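Long-range contacts in proto-oncogene tyrosine-protein kinase receptor Ret (PDB 7AMK), which acts as a receptor tyrosine kinase whose extracellular cadherin-like domains probably help recognise GDNF bound to its co-receptor GFR alpha 1: residues 195-199 with 309-313; 175-179 with 200-204. The protein carries 4 engineered substitutions. One frame throughout, in Å; residues are numbered along the deposited sequence.

The two contacts adjoin along the chain, residues 195-199 of contact 1 running straight into strand 200-210, which supplies residues 200-204 to contact 2; their centres lie about 17 Å apart. Contact 1 is a surface contact between the second and third cadherin-like domains, beside the calcium ions of the linker, and its chemistry is mainly ionic: two arginines, two glutamates and a backbone carbonyl. Contact 2 stays within the second domain, is partly buried, and joins its two sheets through aromatic and aliphatic side chains, with Phe178 and Leu203 buried. Both cover about the same surface, so the difference lies in chemistry: charge at the domain junction, apolar packing between the sheets.

Contact 1: 195-199 with 309-313; sequences REEKE and NVRGT. With CA (calcium ion), chain M; CA (calcium ion), chain L.
Arg195 reaches across to the backbone of Arg311, both ends of its guanidinium gripping one carbonyl oxygen. NH1 lies 2.8 Å from Arg311 O, in the carbonyl plane on a lone pair, and NH2 lies 3.1 Å from Arg311 O, almost in line with the C=O bond. Bends at chi2 and chi3 (-71° and -58°) fold the arginine round to present this end.

The salt bridges form a network. Glu199 OE1 uses its syn lone pair to take Arg311 NH1 at 2.9 Å, near the guanidinium plane, while Glu199 OE2 pairs with Arg195 NH1 at 3.3 Å. Arg195 NH2 also bonds Glu196 OE2 at 2.7 Å, tilted out of the carboxylate plane, and Arg311 has a further salt bridge to Glu302.

Glu196 splits its carboxylate between two calcium ions: OE1 binds the calcium of chain L at 2.3 Å, OE2 that of chain M at 2.6 Å. Asp228 and Asp265 also bind the chain M ion.

Val310 adds van der Waals contact, CG2 lying 3.7 Å from Glu196 O and CG1 beside Arg195 NH1.

Arginine suits this junction because it can serve carbonyl and carboxylates together; its charge probably offsets part of the acidity gathered round calcium, and its bonds link a calcium ligand, Glu196, directly to the third domain's backbone.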
ATOM      1  N   ARG A 195      12.458  28.643  21.250  1.00 26.57           N
ATOM      2  CA  ARG A 195      12.958  27.956  20.070  1.00 18.44           C
ATOM      3  C   ARG A 195      11.930  28.032  18.939  1.00 21.10           C
ATOM      4  O   ARG A 195      12.293  28.168  17.767  1.00 24.34           O
ATOM      5  CB  ARG A 195      13.303  26.505  20.419  1.00 18.95           C
ATOM      6  CG  ARG A 195      14.162  25.764  19.374  1.00 20.25           C
ATOM      7  CD  ARG A 195      13.426  25.429  18.074  1.00 19.18           C
ATOM      8  NE  ARG A 195      12.243  24.612  18.301  1.00 20.47           N
ATOM      9  CZ  ARG A 195      11.494  24.044  17.359  1.00 21.35           C
ATOM     10  NH1 ARG A 195      11.788  24.140  16.072  1.00 21.06           N
ATOM     11  NH2 ARG A 195      10.414  23.362  17.720  1.00 22.73           N
ATOM     12  N   GLU A 196      10.640  27.989  19.279  1.00 20.02           N
ATOM     13  CA  GLU A 196       9.585  28.030  18.271  1.00 24.56           C
ATOM     14  C   GLU A 196       9.463  29.394  17.603  1.00 21.68           C
ATOM     15  O   GLU A 196       8.871  29.498  16.527  1.00 24.01           O
ATOM     16  CB  GLU A 196       8.232  27.638  18.883  1.00 22.17           C
ATOM     17  CG  GLU A 196       7.971  26.120  18.946  1.00 23.33           C
ATOM     18  CD  GLU A 196       8.721  25.404  20.093  1.00 24.12           C
ATOM     19  OE1 GLU A 196       8.874  26.009  21.181  1.00 23.05           O
ATOM     20  OE2 GLU A 196       9.138  24.233  19.907  1.00 23.57           O
ATOM     21  N   GLU A 197       9.976  30.446  18.211  1.00 19.47           N
ATOM     22  CA  GLU A 197       9.993  31.719  17.509  1.00 25.14           C
ATOM     23  C   GLU A 197      11.246  31.852  16.665  1.00 29.85           C
ATOM     24  O   GLU A 197      11.164  32.298  15.514  1.00 29.71           O
ATOM     25  CB  GLU A 197       9.903  32.888  18.494  1.00 23.30           C
ATOM     26  N   LYS A 198      12.396  31.438  17.205  1.00 19.84           N
ATOM     27  CA  LYS A 198      13.659  31.595  16.503  1.00 18.85           C
ATOM     28  C   LYS A 198      14.650  30.551  17.009  1.00 26.40           C
ATOM     29  O   LYS A 198      14.833  30.418  18.222  1.00 24.22           O
ATOM     30  CB  LYS A 198      14.195  33.018  16.718  1.00 25.59           C
ATOM     31  CG  LYS A 198      14.861  33.607  15.468  1.00 30.40           C
ATOM     32  CD  LYS A 198      15.509  34.960  15.767  1.00 33.29           C
ATOM     33  CE  LYS A 198      16.070  35.580  14.495  1.00 30.91           C
ATOM     34  NZ  LYS A 198      16.799  36.845  14.769  1.00 31.29           N
ATOM     35  N   GLU A 199      15.277  29.811  16.085  1.00 20.67           N
ATOM     36  CA  GLU A 199      16.205  28.732  16.416  1.00 23.30           C
ATOM     37  C   GLU A 199      17.668  29.146  16.335  1.00 16.68           C
ATOM     38  O   GLU A 199      18.523  28.373  16.771  1.00 14.94           O
ATOM     39  CB  GLU A 199      16.006  27.515  15.481  1.00 21.10           C
ATOM     40  CG  GLU A 199      14.532  27.066  15.256  1.00 32.32           C
ATOM     41  CD  GLU A 199      14.427  25.733  14.520  1.00 40.17           C
ATOM     42  OE1 GLU A 199      15.242  24.820  14.809  1.00 36.51           O
ATOM     43  OE2 GLU A 199      13.529  25.602  13.646  1.00 45.84           O
ATOM     44  N   ASN A 309       6.790  27.189   8.720  1.00 41.26           N
ATOM     45  CA  ASN A 309       8.224  27.139   8.411  1.00 35.63           C
ATOM     46  C   ASN A 309       9.057  27.098   9.692  1.00 32.29           C
ATOM     47  O   ASN A 309      10.106  27.740   9.796  1.00 33.28           O
ATOM     48  CB  ASN A 309       8.642  28.311   7.515  1.00 42.49           C
ATOM     49  CG  ASN A 309       9.854  27.992   6.656  1.00 43.18           C
ATOM     50  N   VAL A 310       8.569  26.351  10.680  1.00 31.79           N
ATOM     51  CA  VAL A 310       9.282  26.081  11.922  1.00 29.83           C
ATOM     52  C   VAL A 310       9.267  24.578  12.150  1.00 25.39           C
ATOM     53  O   VAL A 310       8.202  23.951  12.110  1.00 24.40           O
ATOM     54  CB  VAL A 310       8.655  26.798  13.131  1.00 31.87           C
ATOM     55  CG1 VAL A 310       9.263  26.258  14.421  1.00 24.08           C
ATOM     56  CG2 VAL A 310       8.848  28.306  13.015  1.00 35.78           C
ATOM     57  N   ARG A 311      10.444  24.010  12.397  1.00 20.84           N
ATOM     58  CA  ARG A 311      10.568  22.567  12.546  1.00 24.21           C
ATOM     59  C   ARG A 311       9.713  22.072  13.704  1.00 19.07           C
ATOM     60  O   ARG A 311       9.821  22.560  14.830  1.00 18.65           O
ATOM     61  CB  ARG A 311      12.025  22.180  12.774  1.00 20.90           C
ATOM     62  CG  ARG A 311      12.947  22.528  11.594  1.00 32.56           C
ATOM     63  CD  ARG A 311      14.414  22.494  12.010  1.00 31.95           C
ATOM     64  NE  ARG A 311      14.771  21.185  12.536  1.00 34.21           N
ATOM     65  CZ  ARG A 311      15.261  20.971  13.750  1.00 35.35           C
ATOM     66  NH1 ARG A 311      15.559  21.969  14.563  1.00 25.24           N
ATOM     67  NH2 ARG A 311      15.455  19.719  14.157  1.00 31.58           N
ATOM     68  N   GLY A 312       8.855  21.105  13.412  1.00 18.90           N
ATOM     69  CA  GLY A 312       8.169  20.341  14.434  1.00 18.16           C
ATOM     70  C   GLY A 312       8.067  18.885  14.015  1.00 21.32           C
ATOM     71  O   GLY A 312       8.831  18.424  13.149  1.00 19.37           O
ATOM     72  N   THR A 313       7.122  18.159  14.612  1.00 17.68           N
ATOM     73  CA  THR A 313       6.954  16.728  14.391  1.00 19.63           C
ATOM     74  C   THR A 313       5.526  16.438  13.953  1.00 17.85           C
ATOM     75  O   THR A 313       4.561  16.968  14.525  1.00 18.40           O
ATOM     76  CB  THR A 313       7.294  15.930  15.674  1.00 19.40           C
ATOM     77  OG1 THR A 313       8.582  16.344  16.162  1.00 19.25           O
ATOM     78  CG2 THR A 313       7.312  14.418  15.417  1.00 18.14           C
TER
HETATM   79 CA    CA M 602       9.899  23.509  22.248  1.00 17.96          CA
HETATM   80 CA    CA L 601       9.008  27.220  23.117  1.00 22.02          CA
HETATM   81  O   HOH W   1       6.690  27.471  22.937  1.00 32.25           O
HETATM   82  O   HOH W   2       9.298  28.762  24.836  1.00 21.76           O

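Contact 2: 175-179 with 200-204; sequences SVPFA and VYHLD
This contact lies in the beta sandwich of the second cadherin-like domain, where strand 178-181 of one sheet, with the turn before it, faces strand 200-210 of the other. Tyr201 and Leu203, two residues apart on a strand, both direct their side chains into the gap, and Phe178 enters between them.

Phe178 and Tyr201 form a T-shaped (edge-to-face) pair, with centroids 5.3 Å apart and planes at 62°. Leu203 covers a face of the phenylalanine: its CD1 makes a CH-pi contact 4.2 Å from the Phe178 ring centroid. The other methyl, Leu203 CD2, meets Val176 CG1 at 3.7 Å, so the forked leucine serves two partners. Val176 puts CG1 anti to its own nitrogen (chi1 173°), which also brings that methyl beside Tyr201. Pro177 lays CD 3.8 Å from Tyr201 CE2, its rigid ring crossing the tyrosine at about a right angle.

Flat aromatics suit this place because one ring can offer an edge to one neighbour and a face to another. With an alanine in place of Phe178, a gap would probably open between the sheets, leaving Tyr201 and Leu203 without the ring they share. The edge atom that meets the tyrosine is Phe178 CE1, 3.5 Å from Tyr201 CG.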
ATOM      1  N   SER A 175      16.262  44.822  18.156  1.00 57.55           N
ATOM      2  CA  SER A 175      16.446  44.496  19.559  1.00 45.96           C
ATOM      3  C   SER A 175      16.654  42.994  19.713  1.00 46.71           C
ATOM      4  O   SER A 175      15.895  42.183  19.171  1.00 39.65           O
ATOM      5  CB  SER A 175      15.248  44.957  20.371  1.00 49.55           C
ATOM      6  OG  SER A 175      15.505  44.762  21.745  1.00 61.94           O
ATOM      7  N   VAL A 176      17.688  42.625  20.457  1.00 34.88           N
ATOM      8  CA  VAL A 176      18.068  41.228  20.625  1.00 30.22           C
ATOM      9  C   VAL A 176      18.235  40.952  22.115  1.00 21.60           C
ATOM     10  O   VAL A 176      18.659  41.837  22.870  1.00 20.49           O
ATOM     11  CB  VAL A 176      19.347  40.917  19.830  1.00 35.28           C
ATOM     12  CG1 VAL A 176      19.847  39.525  20.125  1.00 33.44           C
ATOM     13  CG2 VAL A 176      19.061  41.032  18.344  1.00 41.37           C
ATOM     14  N   PRO A 177      17.887  39.787  22.584  1.00 21.61           N
ATOM     15  CA  PRO A 177      18.098  39.487  24.010  1.00 25.75           C
ATOM     16  C   PRO A 177      19.548  39.116  24.347  1.00 21.43           C
ATOM     17  O   PRO A 177      19.806  38.229  25.167  1.00 21.26           O
ATOM     18  CB  PRO A 177      17.127  38.317  24.253  1.00 27.04           C
ATOM     19  CG  PRO A 177      16.985  37.653  22.934  1.00 15.99           C
ATOM     20  CD  PRO A 177      17.053  38.772  21.917  1.00 23.57           C
ATOM     21  N   PHE A 178      20.510  39.789  23.727  1.00 17.99           N
ATOM     22  CA  PHE A 178      21.922  39.594  24.013  1.00 15.70           C
ATOM     23  C   PHE A 178      22.585  40.958  24.163  1.00 22.17           C
ATOM     24  O   PHE A 178      22.249  41.898  23.439  1.00 18.40           O
ATOM     25  CB  PHE A 178      22.603  38.783  22.906  1.00 15.93           C
ATOM     26  CG  PHE A 178      22.004  37.407  22.696  1.00 14.45           C
ATOM     27  CD1 PHE A 178      20.942  37.215  21.819  1.00 19.33           C
ATOM     28  CD2 PHE A 178      22.489  36.317  23.382  1.00 13.90           C
ATOM     29  CE1 PHE A 178      20.381  35.936  21.634  1.00 15.01           C
ATOM     30  CE2 PHE A 178      21.945  35.056  23.183  1.00 13.78           C
ATOM     31  CZ  PHE A 178      20.890  34.862  22.323  1.00 13.81           C
ATOM     32  N   ALA A 179      23.507  41.071  25.116  1.00 16.05           N
ATOM     33  CA  ALA A 179      24.225  42.312  25.368  1.00 20.02           C
ATOM     34  C   ALA A 179      25.595  41.948  25.942  1.00 24.84           C
ATOM     35  O   ALA A 179      25.867  40.787  26.249  1.00 17.46           O
ATOM     36  CB  ALA A 179      23.434  43.223  26.318  1.00 17.91           C
ATOM     37  N   VAL A 200      17.972  30.312  15.766  1.00 14.66           N
ATOM     38  CA  VAL A 200      19.341  30.798  15.582  1.00 15.31           C
ATOM     39  C   VAL A 200      19.325  32.313  15.712  1.00 19.09           C
ATOM     40  O   VAL A 200      18.584  32.992  14.994  1.00 15.57           O
ATOM     41  CB  VAL A 200      19.925  30.429  14.202  1.00 25.04           C
ATOM     42  CG1 VAL A 200      21.324  31.033  14.065  1.00 26.21           C
ATOM     43  CG2 VAL A 200      19.977  28.923  13.951  1.00 17.90           C
ATOM     44  N   TYR A 201      20.133  32.860  16.602  1.00 15.37           N
ATOM     45  CA  TYR A 201      20.283  34.305  16.659  1.00 16.62           C
ATOM     46  C   TYR A 201      21.602  34.699  16.010  1.00 14.35           C
ATOM     47  O   TYR A 201      22.661  34.197  16.389  1.00 16.02           O
ATOM     48  CB  TYR A 201      20.211  34.811  18.090  1.00 16.32           C
ATOM     49  CG  TYR A 201      18.814  34.904  18.643  1.00 20.69           C
ATOM     50  CD1 TYR A 201      18.203  33.807  19.238  1.00 14.11           C
ATOM     51  CD2 TYR A 201      18.113  36.100  18.582  1.00 21.49           C
ATOM     52  CE1 TYR A 201      16.948  33.890  19.720  1.00 19.29           C
ATOM     53  CE2 TYR A 201      16.867  36.205  19.084  1.00 24.24           C
ATOM     54  CZ  TYR A 201      16.274  35.101  19.658  1.00 33.56           C
ATOM     55  OH  TYR A 201      15.013  35.237  20.192  1.00 28.32           O
ATOM     56  N   HIS A 202      21.526  35.583  15.029  1.00 14.91           N
ATOM     57  CA  HIS A 202      22.705  36.146  14.393  1.00 17.45           C
ATOM     58  C   HIS A 202      23.140  37.385  15.155  1.00 18.05           C
ATOM     59  O   HIS A 202      22.330  38.281  15.420  1.00 19.96           O
ATOM     60  CB  HIS A 202      22.429  36.499  12.933  1.00 17.42           C
ATOM     61  CG  HIS A 202      22.163  35.307  12.067  1.00 22.42           C
ATOM     62  ND1 HIS A 202      23.164  34.450  11.649  1.00 21.52           N
ATOM     63  CD2 HIS A 202      21.007  34.815  11.553  1.00 20.79           C
ATOM     64  CE1 HIS A 202      22.637  33.491  10.905  1.00 20.63           C
ATOM     65  NE2 HIS A 202      21.332  33.690  10.830  1.00 23.26           N
ATOM     66  N   LEU A 203      24.407  37.412  15.531  1.00 13.89           N
ATOM     67  CA  LEU A 203      24.971  38.481  16.337  1.00 18.53           C
ATOM     68  C   LEU A 203      26.196  39.029  15.625  1.00 19.28           C
ATOM     69  O   LEU A 203      26.926  38.290  14.947  1.00 16.02           O
ATOM     70  CB  LEU A 203      25.359  37.991  17.759  1.00 13.22           C
ATOM     71  CG  LEU A 203      24.231  37.421  18.646  1.00 17.58           C
ATOM     72  CD1 LEU A 203      24.732  36.984  20.059  1.00 12.97           C
ATOM     73  CD2 LEU A 203      23.127  38.463  18.799  1.00 22.91           C
ATOM     74  N   ASP A 204      26.375  40.339  15.739  1.00 17.95           N
ATOM     75  CA  ASP A 204      27.606  41.014  15.364  1.00 19.89           C
ATOM     76  C   ASP A 204      28.193  41.646  16.622  1.00 19.00           C
ATOM     77  O   ASP A 204      27.560  42.510  17.240  1.00 15.68           O
ATOM     78  CB  ASP A 204      27.362  42.066  14.270  1.00 18.77           C
ATOM     79  CG  ASP A 204      28.557  42.205  13.305  1.00 19.38           C
ATOM     80  OD1 ASP A 204      29.439  41.328  13.303  1.00 22.11           O
ATOM     81  OD2 ASP A 204      28.624  43.197  12.548  1.00 24.80           O
TER